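Long-range contact in fumarylacetoacetate hydrolase (Burkholderia xenovorans, PDB 5TI1), which probably hydrolyses fumarylacetoacetate to fumarate and acetoacetate, the last step of phenylalanine and tyrosine breakdown, and binds a magnesium ion: residues Asp36-Ser48 and Val57-Ala69. Numbering follows the deposited sequence.
Sequences DFSIQNLPFGIFS and VGVAIGDSIVDLA
Phe47 lies across the strand 57-61 and reaches the next one, 64-67. Its CG sits between the backbone N and the carbonyl carbon (chi1 79°), and this brings the ring against Gly58, with CD1 3.6 Å from Gly58 CA. Ile65 puts CG2 over one ring face in a CH-pi contact, 4.0 Å from the Phe47 centroid. At the ring edge CZ meets the Asp67 carboxylate carbon, the two planes nearly perpendicular. That carboxylate forms a salt bridge with Arg56 and caps the helix 68-73.

Phe37 makes a similar contact at the other end. Ala60 CB lies over one face of its ring, 3.9 Å from the centroid, and Asp36 CB covers the opposite face. Pro43 CG also touches Ala60 CB. The carbonyl of Phe37 accepts a nearly straight bond from Gly62 N (2.9 Å, 170°), in the type II' turn 61-64.

Between these ends, Gly45 and Gly58 exchange two backbone hydrogen bonds. Phe44, Ile46, Val57 and Val59 share one sheet face, where Phe44 CE1 lies 3.8 Å from Val59 CG2. Helix 102-116 packs on Val59 and Leu68 through Leu112.

The arrangement is an antiparallel beta hairpin, 44-49 with 56-61, extended by 64-67 into a meander within the five-stranded sheet of the N-terminal region, away from the metal sites.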
loop_
_atom_site.group_PDB
_atom_site.type_symbol
_atom_site.label_atom_id
_atom_site.label_comp_id
_atom_site.label_asym_id
_atom_site.label_seq_id
_atom_site.Cartn_x
_atom_site.Cartn_y
_atom_site.Cartn_z
ATOM N N ASP B 36 -14.422 27.300 -8.920
ATOM C CA ASP B 36 -13.174 26.684 -8.478
ATOM C C ASP B 36 -12.067 26.825 -9.517
ATOM O O ASP B 36 -10.886 26.910 -9.156
ATOM C CB ASP B 36 -13.394 25.198 -8.163
ATOM C CG ASP B 36 -14.072 24.973 -6.819
ATOM O OD1 ASP B 36 -13.875 25.788 -5.891
ATOM O OD2 ASP B 36 -14.808 23.974 -6.687
ATOM N N PHE B 37 -12.418 26.853 -10.799
ATOM C CA PHE B 37 -11.429 26.655 -11.848
ATOM C C PHE B 37 -11.090 27.954 -12.574
ATOM O O PHE B 37 -11.241 28.073 -13.795
ATOM C CB PHE B 37 -11.941 25.561 -12.775
ATOM C CG PHE B 37 -12.335 24.316 -12.023
ATOM C CD1 PHE B 37 -11.418 23.689 -11.187
ATOM C CD2 PHE B 37 -13.626 23.807 -12.100
ATOM C CE1 PHE B 37 -11.771 22.560 -10.465
ATOM C CE2 PHE B 37 -13.989 22.670 -11.382
ATOM C CZ PHE B 37 -13.059 22.046 -10.569
ATOM N N SER B 38 -10.622 28.928 -11.803
ATOM C CA SER B 38 -10.096 30.176 -12.336
ATOM C C SER B 38 -8.895 29.899 -13.233
ATOM O O SER B 38 -8.263 28.846 -13.156
ATOM C CB SER B 38 -9.668 31.087 -11.189
ATOM O OG SER B 38 -8.863 30.337 -10.279
ATOM N N ILE B 39 -8.549 30.884 -14.068
ATOM C CA ILE B 39 -7.344 30.729 -14.881
ATOM C C ILE B 39 -6.112 30.594 -13.997
ATOM O O ILE B 39 -5.070 30.113 -14.453
ATOM C CB ILE B 39 -7.197 31.901 -15.877
ATOM C CG1 ILE B 39 -6.268 31.514 -17.031
ATOM C CG2 ILE B 39 -6.707 33.146 -15.164
ATOM C CD1 ILE B 39 -6.037 32.628 -18.041
ATOM N N GLN B 40 -6.212 30.996 -12.729
ATOM C CA GLN B 40 -5.100 30.858 -11.800
ATOM C C GLN B 40 -4.942 29.434 -11.285
ATOM O O GLN B 40 -3.895 29.107 -10.712
ATOM C CB GLN B 40 -5.279 31.819 -10.617
ATOM C CG GLN B 40 -5.059 33.299 -10.951
ATOM C CD GLN B 40 -6.266 33.958 -11.591
ATOM O OE1 GLN B 40 -7.324 33.341 -11.733
ATOM N NE2 GLN B 40 -6.116 35.229 -11.971
ATOM N N ASN B 41 -5.947 28.582 -11.475
ATOM C CA ASN B 41 -5.907 27.234 -10.926
ATOM C C ASN B 41 -5.150 26.302 -11.862
ATOM O O ASN B 41 -3.981 25.981 -11.616
ATOM C CB ASN B 41 -7.327 26.722 -10.669
ATOM C CG ASN B 41 -7.336 25.414 -9.893
ATOM O OD1 ASN B 41 -6.299 24.777 -9.712
ATOM N ND2 ASN B 41 -8.506 25.015 -9.424
ATOM N N LEU B 42 -5.814 25.866 -12.936
ATOM C CA LEU B 42 -5.260 24.935 -13.912
ATOM C C LEU B 42 -4.891 23.606 -13.248
ATOM O O LEU B 42 -3.713 23.212 -13.238
ATOM C CB LEU B 42 -4.049 25.560 -14.610
ATOM C CG LEU B 42 -4.310 26.969 -15.154
ATOM C CD1 LEU B 42 -3.068 27.549 -15.826
ATOM C CD2 LEU B 42 -5.498 26.961 -16.107
ATOM N N PRO B 43 -5.860 22.886 -12.688
ATOM C CA PRO B 43 -5.558 21.588 -12.085
ATOM C C PRO B 43 -5.547 20.487 -13.135
ATOM O O PRO B 43 -6.117 20.623 -14.217
ATOM C CB PRO B 43 -6.710 21.389 -11.098
ATOM C CG PRO B 43 -7.885 22.042 -11.810
ATOM C CD PRO B 43 -7.300 23.209 -12.603
ATOM N N PHE B 44 -4.899 19.373 -12.786
ATOM C CA PHE B 44 -4.736 18.237 -13.685
ATOM C C PHE B 44 -5.645 17.081 -13.290
ATOM O O PHE B 44 -5.826 16.798 -12.100
ATOM C CB PHE B 44 -3.284 17.746 -13.704
ATOM C CG PHE B 44 -2.335 18.702 -14.355
ATOM C CD1 PHE B 44 -2.077 18.624 -15.711
ATOM C CD2 PHE B 44 -1.701 19.674 -13.610
ATOM C CE1 PHE B 44 -1.198 19.509 -16.318
ATOM C CE2 PHE B 44 -0.817 20.564 -14.206
ATOM C CZ PHE B 44 -0.568 20.480 -15.562
ATOM N N GLY B 45 -6.188 16.402 -14.301
ATOM C CA GLY B 45 -7.020 15.233 -14.104
ATOM C C GLY B 45 -6.939 14.305 -15.299
ATOM O O GLY B 45 -6.216 14.557 -16.266
ATOM N N ILE B 46 -7.707 13.221 -15.225
ATOM C CA ILE B 46 -7.799 12.218 -16.280
ATOM C C ILE B 46 -9.262 12.106 -16.670
ATOM O O ILE B 46 -10.115 11.816 -15.819
ATOM C CB ILE B 46 -7.241 10.856 -15.826
ATOM C CG1 ILE B 46 -5.731 10.956 -15.543
ATOM C CG2 ILE B 46 -7.517 9.778 -16.859
ATOM C CD1 ILE B 46 -4.889 11.231 -16.765
ATOM N N PHE B 47 -9.558 12.327 -17.950
ATOM C CA PHE B 47 -10.946 12.346 -18.381
ATOM C C PHE B 47 -11.109 11.597 -19.694
ATOM O O PHE B 47 -10.149 11.301 -20.414
ATOM C CB PHE B 47 -11.480 13.778 -18.549
ATOM C CG PHE B 47 -11.058 14.424 -19.830
ATOM C CD1 PHE B 47 -9.774 14.921 -19.974
ATOM C CD2 PHE B 47 -11.935 14.526 -20.896
ATOM C CE1 PHE B 47 -9.375 15.506 -21.153
ATOM C CE2 PHE B 47 -11.541 15.119 -22.076
ATOM C CZ PHE B 47 -10.258 15.605 -22.206
ATOM N N SER B 48 -12.364 11.292 -19.973
ATOM C CA SER B 48 -12.829 10.813 -21.258
ATOM C C SER B 48 -14.194 11.451 -21.464
ATOM O O SER B 48 -14.724 12.111 -20.567
ATOM C CB SER B 48 -12.897 9.288 -21.290
ATOM O OG SER B 48 -13.832 8.830 -20.329
ATOM N N VAL B 57 -5.181 13.248 -20.427
ATOM C CA VAL B 57 -4.935 14.273 -19.423
ATOM C C VAL B 57 -5.757 15.511 -19.747
ATOM O O VAL B 57 -5.776 15.982 -20.891
ATOM C CB VAL B 57 -3.441 14.609 -19.344
ATOM C CG1 VAL B 57 -3.238 15.729 -18.362
ATOM C CG2 VAL B 57 -2.655 13.370 -18.929
ATOM N N GLY B 58 -6.430 16.052 -18.732
ATOM C CA GLY B 58 -7.203 17.258 -18.897
ATOM C C GLY B 58 -6.848 18.284 -17.841
ATOM O O GLY B 58 -6.335 17.963 -16.768
ATOM N N VAL B 59 -7.126 19.539 -18.172
ATOM C CA VAL B 59 -6.976 20.645 -17.240
ATOM C C VAL B 59 -8.311 21.372 -17.160
ATOM O O VAL B 59 -8.863 21.782 -18.187
ATOM C CB VAL B 59 -5.839 21.599 -17.664
ATOM C CG1 VAL B 59 -5.834 22.846 -16.798
ATOM C CG2 VAL B 59 -4.500 20.892 -17.559
ATOM N N ALA B 60 -8.830 21.521 -15.944
ATOM C CA ALA B 60 -10.103 22.207 -15.759
ATOM C C ALA B 60 -9.939 23.708 -15.945
ATOM O O ALA B 60 -8.973 24.316 -15.466
ATOM C CB ALA B 60 -10.676 21.922 -14.373
ATOM N N ILE B 61 -10.897 24.309 -16.641
ATOM C CA ILE B 61 -10.960 25.758 -16.774
ATOM C C ILE B 61 -12.435 26.140 -16.858
ATOM O O ILE B 61 -13.168 25.654 -17.730
ATOM C CB ILE B 61 -10.135 26.243 -17.985
ATOM C CG1 ILE B 61 -10.082 27.772 -18.024
ATOM C CG2 ILE B 61 -10.620 25.624 -19.298
ATOM C CD1 ILE B 61 -9.163 28.352 -16.971
ATOM N N GLY B 62 -12.892 26.964 -15.913
ATOM C CA GLY B 62 -14.313 27.250 -15.824
ATOM C C GLY B 62 -15.100 25.962 -15.701
ATOM O O GLY B 62 -14.698 25.025 -15.000
ATOM N N ASP B 63 -16.219 25.890 -16.421
ATOM C CA ASP B 63 -17.031 24.682 -16.445
ATOM C C ASP B 63 -16.591 23.701 -17.536
ATOM O O ASP B 63 -17.334 22.771 -17.859
ATOM C CB ASP B 63 -18.520 25.046 -16.592
ATOM C CG ASP B 63 -18.830 25.792 -17.883
ATOM O OD1 ASP B 63 -17.955 25.857 -18.772
ATOM O OD2 ASP B 63 -19.960 26.321 -18.012
ATOM N N SER B 64 -15.400 23.878 -18.099
ATOM C CA SER B 64 -14.941 23.055 -19.207
ATOM C C SER B 64 -13.636 22.339 -18.843
ATOM O O SER B 64 -13.167 22.380 -17.701
ATOM C CB SER B 64 -14.787 23.910 -20.467
ATOM O OG SER B 64 -16.052 24.341 -20.932
ATOM N N ILE B 65 -13.060 21.662 -19.832
ATOM C CA ILE B 65 -11.818 20.911 -19.684
ATOM C C ILE B 65 -10.994 21.132 -20.938
ATOM O O ILE B 65 -11.522 21.052 -22.052
ATOM C CB ILE B 65 -12.064 19.398 -19.491
ATOM C CG1 ILE B 65 -12.986 19.124 -18.304
ATOM C CG2 ILE B 65 -10.756 18.657 -19.337
ATOM C CD1 ILE B 65 -13.442 17.647 -18.218
ATOM N N VAL B 66 -9.710 21.409 -20.768
ATOM C CA VAL B 66 -8.788 21.473 -21.893
ATOM C C VAL B 66 -8.211 20.080 -22.131
ATOM O O VAL B 66 -7.661 19.456 -21.217
ATOM C CB VAL B 66 -7.674 22.498 -21.647
ATOM C CG1 VAL B 66 -6.729 22.497 -22.810
ATOM C CG2 VAL B 66 -8.267 23.885 -21.444
ATOM N N ASP B 67 -8.347 19.591 -23.358
ATOM C CA ASP B 67 -7.750 18.329 -23.783
ATOM C C ASP B 67 -6.284 18.606 -24.091
ATOM O O ASP B 67 -5.960 19.185 -25.126
ATOM C CB ASP B 67 -8.488 17.790 -25.003
ATOM C CG ASP B 67 -8.060 16.382 -25.387
ATOM O OD1 ASP B 67 -6.893 16.004 -25.150
ATOM O OD2 ASP B 67 -8.905 15.652 -25.946
ATOM N N LEU B 68 -5.383 18.200 -23.195
ATOM C CA LEU B 68 -3.972 18.531 -23.406
ATOM C C LEU B 68 -3.399 17.772 -24.595
ATOM O O LEU B 68 -2.596 18.321 -25.356
ATOM C CB LEU B 68 -3.154 18.247 -22.149
ATOM C CG LEU B 68 -3.565 18.961 -20.867
ATOM C CD1 LEU B 68 -2.384 18.942 -19.890
ATOM C CD2 LEU B 68 -4.047 20.383 -21.160
ATOM N N ALA B 69 -3.816 16.516 -24.786
ATOM C CA ALA B 69 -3.342 15.745 -25.931
ATOM C C ALA B 69 -3.731 16.414 -27.244
ATOM O O ALA B 69 -2.938 16.447 -28.192
ATOM C CB ALA B 69 -3.878 14.313 -25.866
HETATM O O HOH W 1 -8.574 25.975 -13.742
#